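Side-chain contacts in cyclopropane mycolic acid synthase 1 (Mycobacterium tuberculosis, PDB 1KPH), which converts a distal double bond of an alpha mycolic acid into a cyclopropane ring, using a methylene group transferred from S-adenosyl-L-methionine: residues K6-F9 against A10-Q13; D20-F23 against R24-L27; F151-A154 against H155-L158. One frame throughout, in Å; residues are numbered along the deposited sequence.

Contact 1 (K6-F9 against A10-Q13); sequences KPHF and ANVQ. With SAH (S-adenosyl-L-homocysteine), chain F.
The carbonyl oxygen of F9 takes the amide hydrogen of Q13 in a short bond, Q13 N to F9 O 2.7 Å, and the side chain of Q13 closes in on the same residue. Its NE2 lies 3.2 Å from F9 CB and reaches the phenyl ring at its edge, near the ring plane. The amide plane stands almost perpendicular to the ring (89°). Q13 CG stands beside the backbone N (chi1 -76°) and the chain runs on extended, a course that carries the amide back past the carbonyl of F9 to the ring. NE2 also donates a weak hydrogen bond to L95 O. One residue earlier, H8 O receives V12 N at 3.2 Å, nearly straight at 169°. This is a helix start: H8, the centre of an inverse gamma turn, occupies the N-cap position and its carbonyl opens the bonding of helix 9-16. The imidazole of H8 and the carboxamide of N11 are mildly inclined to each other, with N11 ND2 4.0 Å from H8 CB. The two methyls of V12 have different neighbours: CG2 lies against H8 O, CG1 against the ribose of S-adenosyl-L-homocysteine, 3.5 Å from O2'.

Contact 2 (D20-F23 against R24-L27); sequences DDFF and RLFL
The rings of F23 and F26 lie side by side and point the same way, yet their planes are inclined by 58° with centroids 5.9 Å apart, an oblique pair. The touch is made by F26 CZ, which comes to the edge of the F23 ring, 3.6 Å from CD2. F26 CG sits between its own backbone N and carbonyl carbon (chi1 70°), and this rotation turns the ring back over the preceding turn, where one face receives F23 O, offset toward the rim. The F22 side chain crosses that of F26 at a slant, and the two rings meet through their CE2 atoms at 4.2 Å. L27 CD1 rests 4.0 Å from F23 CB.

The backbone bonds run alongside: F23 O accepts two amides, L27 N almost in line with the carbonyl and F26 N from above its plane, both at 3.0 Å, while L25 N bonds to F22 O. Both bonds to F23 O lie just after short helix 20-23. Around it, F22 meets Y262 edge-to-face, and F23 meets the rings of H15, Y33 and W75, the last two probably part of the S-adenosyl-L-methionine site, as in related enzymes.

Chemically the contact is divided: apolar rings and leucine methyls hold the buried side, whereas D20, D21 and R24 keep their charged ends apart, so any attraction between them is probably weak and long-range.

Contact 3 (F151-A154 against H155-L158); sequences FSLA and HRLL
Four successive i to i+4 backbone bonds carry helix 147-157 through this segment, from H155 N to F151 O at 2.9 Å to a longer, more bent one at the end, L158 N to A154 O at 3.3 Å, where L158 leaves helical geometry. Of the side chains, L153 does most of the touching. Its CG is anti to the backbone N (chi1 175°), a setting that sends the branch along the helix toward the next turn although the CB bond itself points away from it. There CD1 is shared by two neighbours. It lies 3.5 Å from L157 CG, and both methyls of L157 also approach it, CD1 at 3.6 Å and CD2 at 3.7 Å; the two leucines cross at an angle. On the R156 side the same L153 CD1 comes up to the edge of the guanidinium, near its plane, 3.4 Å from NH2. The arginine can bring its head there because its chain, extended at first, bends at chi3 (57°) and carries that edge to the leucine methyl. NH2 also has a long, weak ion pair with D127 OD1.

Elsewhere the side chains mostly close on carbonyls of the previous turn. H155 CB packs on F151 O, its ring meeting F220 edge-to-face, and L158 CG lies 3.3 Å from A154 O. F151 and A154 look toward strand 163-171, touching M164, while A154 and L158 meet I133 of strand 132-136; L153 rests on W123, by similarity part of the S-adenosyl-L-methionine site. Helix 147-157 is the connecting helix of a beta-alpha-beta unit, between strand 132-136 and strand 163-171, in the Rossmann-like fold of S-adenosyl-L-methionine-dependent methyltransferases.

How the contacts relate
Each contact is local and closes no long loop; along the chain the three follow in series, neither nested nor crossed. Contact 1 marks the start of helix 9-16 beside the bound S-adenosyl-L-homocysteine. Contact 2 comes soon after, at the end of helix 20-23, where the chain enters the loop leading to helix 45-57; its nearest atoms are about 7 Å from those of contact 1, without touching. Contact 3 follows much later, in the helix between strands 132-136 and 163-171. Contacts 2 and 3 lie on opposite sides of the chain's centre, their own centres about 33 Å apart: contacts 1 and 2 belong to the N-terminal helices near the ligand sites, contact 3 to a helix packed on the central sheet.

Contact 1 (K6-F9 against A10-Q13)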
ATOM      1  N   LYS A   6     -11.251  -3.480  16.902  1.00 40.21           N
ATOM      2  CA  LYS A   6     -11.301  -4.697  16.100  1.00 40.92           C
ATOM      3  C   LYS A   6     -11.053  -4.363  14.634  1.00 39.47           C
ATOM      4  O   LYS A   6     -11.826  -3.632  14.019  1.00 41.00           O
ATOM      5  CB  LYS A   6     -12.662  -5.386  16.249  1.00 41.81           C
ATOM      6  CG  LYS A   6     -12.912  -5.980  17.626  1.00 43.37           C
ATOM      7  CD  LYS A   6     -14.143  -6.874  17.623  1.00 44.35           C
ATOM      8  CE  LYS A   6     -14.317  -7.590  18.956  1.00 45.22           C
ATOM      9  NZ  LYS A   6     -15.410  -8.604  18.896  1.00 44.57           N
ATOM     10  N   PRO A   7      -9.967  -4.894  14.052  1.00 38.86           N
ATOM     11  CA  PRO A   7      -9.657  -4.623  12.645  1.00 37.22           C
ATOM     12  C   PRO A   7     -10.884  -4.807  11.758  1.00 36.50           C
ATOM     13  O   PRO A   7     -11.757  -5.623  12.061  1.00 34.97           O
ATOM     14  CB  PRO A   7      -8.568  -5.643  12.333  1.00 37.57           C
ATOM     15  CG  PRO A   7      -7.858  -5.781  13.642  1.00 38.34           C
ATOM     16  CD  PRO A   7      -9.001  -5.846  14.629  1.00 38.78           C
ATOM     17  N   HIS A   8     -10.950  -4.046  10.667  1.00 35.05           N
ATOM     18  CA  HIS A   8     -12.074  -4.148   9.747  1.00 34.46           C
ATOM     19  C   HIS A   8     -11.820  -5.259   8.734  1.00 33.68           C
ATOM     20  O   HIS A   8     -11.661  -5.005   7.540  1.00 33.51           O
ATOM     21  CB  HIS A   8     -12.295  -2.820   9.015  1.00 35.42           C
ATOM     22  CG  HIS A   8     -12.465  -1.644   9.929  1.00 35.71           C
ATOM     23  ND1 HIS A   8     -11.397  -0.947  10.453  1.00 36.93           N
ATOM     24  CD2 HIS A   8     -13.579  -1.043  10.411  1.00 35.88           C
ATOM     25  CE1 HIS A   8     -11.846   0.034  11.218  1.00 35.90           C
ATOM     26  NE2 HIS A   8     -13.166  -0.004  11.210  1.00 35.51           N
ATOM     27  N   PHE A   9     -11.781  -6.495   9.220  1.00 32.82           N
ATOM     28  CA  PHE A   9     -11.545  -7.646   8.361  1.00 31.59           C
ATOM     29  C   PHE A   9     -12.500  -7.691   7.173  1.00 31.63           C
ATOM     30  O   PHE A   9     -12.072  -7.874   6.034  1.00 30.78           O
ATOM     31  CB  PHE A   9     -11.680  -8.953   9.151  1.00 33.18           C
ATOM     32  CG  PHE A   9     -10.583  -9.183  10.152  1.00 32.94           C
ATOM     33  CD1 PHE A   9     -10.597  -8.541  11.387  1.00 34.64           C
ATOM     34  CD2 PHE A   9      -9.542 -10.065   9.868  1.00 33.72           C
ATOM     35  CE1 PHE A   9      -9.591  -8.775  12.329  1.00 32.87           C
ATOM     36  CE2 PHE A   9      -8.531 -10.305  10.802  1.00 34.23           C
ATOM     37  CZ  PHE A   9      -8.558  -9.660  12.034  1.00 33.84           C
ATOM     38  N   ALA A  10     -13.793  -7.524   7.441  1.00 30.16           N
ATOM     39  CA  ALA A  10     -14.807  -7.572   6.389  1.00 28.91           C
ATOM     40  C   ALA A  10     -14.566  -6.622   5.218  1.00 26.90           C
ATOM     41  O   ALA A  10     -14.480  -7.063   4.073  1.00 27.19           O
ATOM     42  CB  ALA A  10     -16.190  -7.312   6.984  1.00 30.19           C
ATOM     43  N   ASN A  11     -14.468  -5.325   5.500  1.00 25.45           N
ATOM     44  CA  ASN A  11     -14.255  -4.329   4.450  1.00 25.38           C
ATOM     45  C   ASN A  11     -12.983  -4.564   3.644  1.00 25.50           C
ATOM     46  O   ASN A  11     -12.999  -4.512   2.412  1.00 26.74           O
ATOM     47  CB  ASN A  11     -14.201  -2.915   5.037  1.00 25.37           C
ATOM     48  CG  ASN A  11     -15.523  -2.478   5.626  1.00 27.82           C
ATOM     49  OD1 ASN A  11     -16.573  -2.632   5.006  1.00 28.84           O
ATOM     50  ND2 ASN A  11     -15.478  -1.918   6.829  1.00 27.94           N
ATOM     51  N   VAL A  12     -11.881  -4.800   4.347  1.00 25.81           N
ATOM     52  CA  VAL A  12     -10.602  -5.034   3.694  1.00 24.41           C
ATOM     53  C   VAL A  12     -10.680  -6.309   2.878  1.00 25.32           C
ATOM     54  O   VAL A  12     -10.268  -6.337   1.720  1.00 26.04           O
ATOM     55  CB  VAL A  12      -9.466  -5.141   4.726  1.00 23.35           C
ATOM     56  CG1 VAL A  12      -8.169  -5.555   4.044  1.00 23.17           C
ATOM     57  CG2 VAL A  12      -9.288  -3.802   5.418  1.00 21.35           C
ATOM     58  N   GLN A  13     -11.222  -7.362   3.482  1.00 24.94           N
ATOM     59  CA  GLN A  13     -11.360  -8.640   2.798  1.00 25.74           C
ATOM     60  C   GLN A  13     -12.298  -8.525   1.604  1.00 25.90           C
ATOM     61  O   GLN A  13     -12.182  -9.280   0.637  1.00 25.41           O
ATOM     62  CB  GLN A  13     -11.877  -9.707   3.766  1.00 25.63           C
ATOM     63  CG  GLN A  13     -10.822 -10.219   4.735  1.00 25.87           C
ATOM     64  CD  GLN A  13     -11.386 -11.204   5.745  1.00 28.81           C
ATOM     65  OE1 GLN A  13     -12.247 -12.021   5.417  1.00 28.91           O
ATOM     66  NE2 GLN A  13     -10.889 -11.142   6.975  1.00 27.33           N
TER
HETATM   67  N   SAH F1900       1.866  -3.357   0.919  1.00 14.24           N
HETATM   68  CA  SAH F1900       1.456  -4.264  -0.152  1.00 15.47           C
HETATM   69  CB  SAH F1900      -0.080  -4.402  -0.219  1.00 16.21           C
HETATM   70  CG  SAH F1900      -0.939  -3.118  -0.222  1.00 17.98           C
HETATM   71  C   SAH F1900       1.986  -3.786  -1.516  1.00 15.03           C
HETATM   72  OXT SAH F1900       1.873  -4.544  -2.496  1.00 16.36           O
HETATM   73  C5' SAH F1900      -3.258  -3.024   1.365  1.00 19.73           C
HETATM   74  C4' SAH F1900      -2.755  -4.038   2.383  1.00 20.50           C
HETATM   75  O4' SAH F1900      -2.801  -3.544   3.749  1.00 23.41           O
HETATM   76  C3' SAH F1900      -3.549  -5.343   2.369  1.00 21.55           C
HETATM   77  O3' SAH F1900      -2.622  -6.459   2.431  1.00 21.00           O
HETATM   78  C2' SAH F1900      -4.412  -5.246   3.603  1.00 21.34           C
HETATM   79  O2' SAH F1900      -4.810  -6.529   4.091  1.00 19.57           O
HETATM   80  C1' SAH F1900      -3.532  -4.505   4.550  1.00 22.11           C
HETATM   81  N9  SAH F1900      -4.261  -3.844   5.637  1.00 22.41           N
HETATM   82  C8  SAH F1900      -5.332  -3.004   5.613  1.00 24.07           C
HETATM   83  N7  SAH F1900      -5.763  -2.567   6.755  1.00 24.85           N
HETATM   84  C5  SAH F1900      -4.883  -3.179   7.647  1.00 25.34           C
HETATM   85  C6  SAH F1900      -4.731  -3.160   9.185  1.00 26.25           C
HETATM   86  N6  SAH F1900      -5.536  -2.452   9.992  1.00 25.78           N
HETATM   87  N1  SAH F1900      -3.712  -3.916   9.712  1.00 27.41           N
HETATM   88  C2  SAH F1900      -2.902  -4.628   8.882  1.00 25.81           C
HETATM   89  N3  SAH F1900      -2.937  -4.721   7.530  1.00 24.31           N
HETATM   90  C4  SAH F1900      -3.960  -3.965   6.976  1.00 25.13           C

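Contact 2 (D20-F23 against R24-L27)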
ATOM      1  N   ASP A  20      -7.121 -14.307  -5.820  1.00 26.56           N
ATOM      2  CA  ASP A  20      -5.748 -14.064  -6.245  1.00 26.27           C
ATOM      3  C   ASP A  20      -5.658 -14.181  -7.757  1.00 26.09           C
ATOM      4  O   ASP A  20      -5.026 -13.361  -8.424  1.00 25.79           O
ATOM      5  CB  ASP A  20      -4.795 -15.074  -5.607  1.00 27.68           C
ATOM      6  CG  ASP A  20      -4.586 -14.826  -4.137  1.00 26.56           C
ATOM      7  OD1 ASP A  20      -3.735 -15.519  -3.539  1.00 29.87           O
ATOM      8  OD2 ASP A  20      -5.265 -13.941  -3.577  1.00 27.18           O
ATOM      9  N   ASP A  21      -6.306 -15.211  -8.291  1.00 26.45           N
ATOM     10  CA  ASP A  21      -6.309 -15.455  -9.723  1.00 26.03           C
ATOM     11  C   ASP A  21      -6.749 -14.214 -10.486  1.00 23.97           C
ATOM     12  O   ASP A  21      -6.244 -13.943 -11.573  1.00 22.16           O
ATOM     13  CB  ASP A  21      -7.241 -16.625 -10.048  1.00 30.40           C
ATOM     14  CG  ASP A  21      -6.833 -17.906  -9.345  1.00 34.98           C
ATOM     15  OD1 ASP A  21      -5.790 -18.487  -9.723  1.00 37.00           O
ATOM     16  OD2 ASP A  21      -7.549 -18.328  -8.410  1.00 37.30           O
ATOM     17  N   PHE A  22      -7.686 -13.459  -9.915  1.00 22.54           N
ATOM     18  CA  PHE A  22      -8.178 -12.243 -10.565  1.00 21.42           C
ATOM     19  C   PHE A  22      -7.152 -11.109 -10.523  1.00 20.47           C
ATOM     20  O   PHE A  22      -6.888 -10.459 -11.532  1.00 18.68           O
ATOM     21  CB  PHE A  22      -9.476 -11.755  -9.913  1.00 23.27           C
ATOM     22  CG  PHE A  22     -10.075 -10.554 -10.597  1.00 22.94           C
ATOM     23  CD1 PHE A  22     -10.802 -10.698 -11.770  1.00 24.12           C
ATOM     24  CD2 PHE A  22      -9.869  -9.273 -10.089  1.00 24.71           C
ATOM     25  CE1 PHE A  22     -11.318  -9.585 -12.435  1.00 24.30           C
ATOM     26  CE2 PHE A  22     -10.380  -8.152 -10.746  1.00 23.44           C
ATOM     27  CZ  PHE A  22     -11.104  -8.310 -11.920  1.00 23.15           C
ATOM     28  N   PHE A  23      -6.582 -10.862  -9.350  1.00 21.58           N
ATOM     29  CA  PHE A  23      -5.595  -9.801  -9.228  1.00 21.55           C
ATOM     30  C   PHE A  23      -4.393 -10.090 -10.105  1.00 21.79           C
ATOM     31  O   PHE A  23      -3.787  -9.174 -10.653  1.00 22.57           O
ATOM     32  CB  PHE A  23      -5.163  -9.630  -7.772  1.00 21.72           C
ATOM     33  CG  PHE A  23      -6.211  -8.994  -6.912  1.00 22.58           C
ATOM     34  CD1 PHE A  23      -6.978  -9.760  -6.039  1.00 20.39           C
ATOM     35  CD2 PHE A  23      -6.453  -7.625  -6.997  1.00 21.85           C
ATOM     36  CE1 PHE A  23      -7.970  -9.171  -5.264  1.00 23.75           C
ATOM     37  CE2 PHE A  23      -7.443  -7.025  -6.227  1.00 22.52           C
ATOM     38  CZ  PHE A  23      -8.204  -7.801  -5.358  1.00 23.15           C
ATOM     39  N   ARG A  24      -4.070 -11.371 -10.248  1.00 21.78           N
ATOM     40  CA  ARG A  24      -2.946 -11.786 -11.071  1.00 22.33           C
ATOM     41  C   ARG A  24      -3.123 -11.381 -12.523  1.00 21.68           C
ATOM     42  O   ARG A  24      -2.153 -11.366 -13.276  1.00 21.33           O
ATOM     43  CB  ARG A  24      -2.750 -13.303 -10.989  1.00 24.51           C
ATOM     44  CG  ARG A  24      -1.927 -13.755  -9.799  1.00 28.67           C
ATOM     45  CD  ARG A  24      -1.729 -15.262  -9.803  1.00 29.73           C
ATOM     46  NE  ARG A  24      -0.658 -15.651  -8.896  1.00 35.65           N
ATOM     47  CZ  ARG A  24       0.638 -15.523  -9.168  1.00 35.34           C
ATOM     48  NH1 ARG A  24       1.035 -15.025 -10.331  1.00 36.74           N
ATOM     49  NH2 ARG A  24       1.538 -15.878  -8.266  1.00 37.85           N
ATOM     50  N   LEU A  25      -4.353 -11.058 -12.920  1.00 21.03           N
ATOM     51  CA  LEU A  25      -4.602 -10.647 -14.303  1.00 19.31           C
ATOM     52  C   LEU A  25      -4.086  -9.250 -14.598  1.00 19.72           C
ATOM     53  O   LEU A  25      -3.899  -8.893 -15.761  1.00 18.99           O
ATOM     54  CB  LEU A  25      -6.096 -10.685 -14.657  1.00 21.20           C
ATOM     55  CG  LEU A  25      -6.835 -12.010 -14.888  1.00 22.52           C
ATOM     56  CD1 LEU A  25      -5.941 -13.010 -15.598  1.00 22.39           C
ATOM     57  CD2 LEU A  25      -7.277 -12.572 -13.582  1.00 23.11           C
ATOM     58  N   PHE A  26      -3.857  -8.441 -13.566  1.00 19.12           N
ATOM     59  CA  PHE A  26      -3.360  -7.102 -13.842  1.00 17.39           C
ATOM     60  C   PHE A  26      -2.123  -6.647 -13.076  1.00 14.68           C
ATOM     61  O   PHE A  26      -1.444  -5.727 -13.518  1.00 15.85           O
ATOM     62  CB  PHE A  26      -4.500  -6.072 -13.725  1.00 16.06           C
ATOM     63  CG  PHE A  26      -5.004  -5.843 -12.326  1.00 16.51           C
ATOM     64  CD1 PHE A  26      -4.374  -4.929 -11.481  1.00 16.97           C
ATOM     65  CD2 PHE A  26      -6.151  -6.490 -11.875  1.00 16.72           C
ATOM     66  CE1 PHE A  26      -4.888  -4.660 -10.204  1.00 14.85           C
ATOM     67  CE2 PHE A  26      -6.671  -6.226 -10.602  1.00 16.59           C
ATOM     68  CZ  PHE A  26      -6.038  -5.310  -9.768  1.00 14.58           C
ATOM     69  N   LEU A  27      -1.812  -7.291 -11.954  1.00 17.10           N
ATOM     70  CA  LEU A  27      -0.619  -6.926 -11.178  1.00 15.82           C
ATOM     71  C   LEU A  27       0.623  -7.592 -11.764  1.00 17.25           C
ATOM     72  O   LEU A  27       0.517  -8.571 -12.502  1.00 15.28           O
ATOM     73  CB  LEU A  27      -0.760  -7.373  -9.723  1.00 16.07           C
ATOM     74  CG  LEU A  27      -1.905  -6.778  -8.905  1.00 14.61           C
ATOM     75  CD1 LEU A  27      -1.848  -7.340  -7.490  1.00 15.78           C
ATOM     76  CD2 LEU A  27      -1.795  -5.258  -8.895  1.00 15.24           C
TER

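Contact 3 (F151-A154 against H155-L158)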
ATOM      1  N   PHE A 151       0.194   5.464  14.863  1.00 23.65           N
ATOM      2  CA  PHE A 151       1.495   6.069  15.136  1.00 24.19           C
ATOM      3  C   PHE A 151       1.939   5.864  16.581  1.00 25.18           C
ATOM      4  O   PHE A 151       3.137   5.811  16.871  1.00 24.70           O
ATOM      5  CB  PHE A 151       1.479   7.561  14.803  1.00 23.98           C
ATOM      6  CG  PHE A 151       1.510   7.850  13.328  1.00 24.80           C
ATOM      7  CD1 PHE A 151       0.336   7.880  12.583  1.00 22.94           C
ATOM      8  CD2 PHE A 151       2.723   8.071  12.678  1.00 23.13           C
ATOM      9  CE1 PHE A 151       0.371   8.126  11.210  1.00 24.22           C
ATOM     10  CE2 PHE A 151       2.768   8.317  11.308  1.00 25.28           C
ATOM     11  CZ  PHE A 151       1.589   8.345  10.573  1.00 23.69           C
ATOM     12  N   SER A 152       0.972   5.752  17.485  1.00 24.60           N
ATOM     13  CA  SER A 152       1.279   5.528  18.890  1.00 25.38           C
ATOM     14  C   SER A 152       1.942   4.159  19.002  1.00 24.61           C
ATOM     15  O   SER A 152       3.000   4.015  19.615  1.00 25.10           O
ATOM     16  CB  SER A 152      -0.004   5.560  19.730  1.00 25.28           C
ATOM     17  OG  SER A 152       0.271   5.302  21.099  1.00 27.28           O
ATOM     18  N   LEU A 153       1.312   3.158  18.392  1.00 24.66           N
ATOM     19  CA  LEU A 153       1.832   1.792  18.406  1.00 24.80           C
ATOM     20  C   LEU A 153       3.181   1.732  17.705  1.00 25.83           C
ATOM     21  O   LEU A 153       4.130   1.131  18.212  1.00 26.39           O
ATOM     22  CB  LEU A 153       0.855   0.839  17.708  1.00 23.63           C
ATOM     23  CG  LEU A 153       1.312  -0.616  17.541  1.00 23.47           C
ATOM     24  CD1 LEU A 153       1.564  -1.244  18.904  1.00 22.71           C
ATOM     25  CD2 LEU A 153       0.257  -1.403  16.779  1.00 23.57           C
ATOM     26  N   ALA A 154       3.258   2.354  16.534  1.00 26.58           N
ATOM     27  CA  ALA A 154       4.491   2.374  15.759  1.00 26.91           C
ATOM     28  C   ALA A 154       5.648   2.908  16.598  1.00 27.32           C
ATOM     29  O   ALA A 154       6.725   2.317  16.635  1.00 25.89           O
ATOM     30  CB  ALA A 154       4.308   3.232  14.514  1.00 26.23           C
ATOM     31  N   HIS A 155       5.421   4.024  17.278  1.00 28.13           N
ATOM     32  CA  HIS A 155       6.462   4.626  18.098  1.00 30.42           C
ATOM     33  C   HIS A 155       6.817   3.740  19.286  1.00 30.66           C
ATOM     34  O   HIS A 155       7.974   3.677  19.702  1.00 30.50           O
ATOM     35  CB  HIS A 155       6.010   6.007  18.582  1.00 31.51           C
ATOM     36  CG  HIS A 155       7.101   6.813  19.216  1.00 33.40           C
ATOM     37  ND1 HIS A 155       7.525   6.607  20.511  1.00 34.37           N
ATOM     38  CD2 HIS A 155       7.869   7.814  18.725  1.00 33.02           C
ATOM     39  CE1 HIS A 155       8.507   7.448  20.790  1.00 34.36           C
ATOM     40  NE2 HIS A 155       8.735   8.191  19.722  1.00 32.95           N
ATOM     41  N   ARG A 156       5.821   3.045  19.822  1.00 32.10           N
ATOM     42  CA  ARG A 156       6.039   2.169  20.969  1.00 32.78           C
ATOM     43  C   ARG A 156       6.816   0.896  20.621  1.00 32.21           C
ATOM     44  O   ARG A 156       7.637   0.429  21.409  1.00 31.85           O
ATOM     45  CB  ARG A 156       4.694   1.800  21.605  1.00 34.74           C
ATOM     46  CG  ARG A 156       4.813   0.902  22.830  1.00 40.06           C
ATOM     47  CD  ARG A 156       3.464   0.680  23.496  1.00 42.83           C
ATOM     48  NE  ARG A 156       2.482   0.109  22.579  1.00 46.07           N
ATOM     49  CZ  ARG A 156       1.231  -0.187  22.916  1.00 48.51           C
ATOM     50  NH1 ARG A 156       0.809   0.030  24.157  1.00 50.81           N
ATOM     51  NH2 ARG A 156       0.397  -0.692  22.016  1.00 48.72           N
ATOM     52  N   LEU A 157       6.568   0.345  19.437  1.00 31.24           N
ATOM     53  CA  LEU A 157       7.235  -0.888  19.019  1.00 30.30           C
ATOM     54  C   LEU A 157       8.659  -0.709  18.490  1.00 29.74           C
ATOM     55  O   LEU A 157       9.433  -1.665  18.455  1.00 29.58           O
ATOM     56  CB  LEU A 157       6.390  -1.606  17.962  1.00 29.02           C
ATOM     57  CG  LEU A 157       4.948  -1.953  18.346  1.00 30.57           C
ATOM     58  CD1 LEU A 157       4.317  -2.775  17.238  1.00 30.31           C
ATOM     59  CD2 LEU A 157       4.922  -2.728  19.658  1.00 32.09           C
ATOM     60  N   LEU A 158       9.007   0.509  18.086  1.00 28.87           N
ATOM     61  CA  LEU A 158      10.337   0.781  17.544  1.00 28.20           C
ATOM     62  C   LEU A 158      11.411   1.023  18.594  1.00 30.56           C
ATOM     63  O   LEU A 158      11.125   1.481  19.700  1.00 29.24           O
ATOM     64  CB  LEU A 158      10.290   1.997  16.615  1.00 27.68           C
ATOM     65  CG  LEU A 158       9.672   1.845  15.225  1.00 23.65           C
ATOM     66  CD1 LEU A 158       9.496   3.219  14.602  1.00 24.14           C
ATOM     67  CD2 LEU A 158      10.562   0.971  14.360  1.00 24.29           C
TER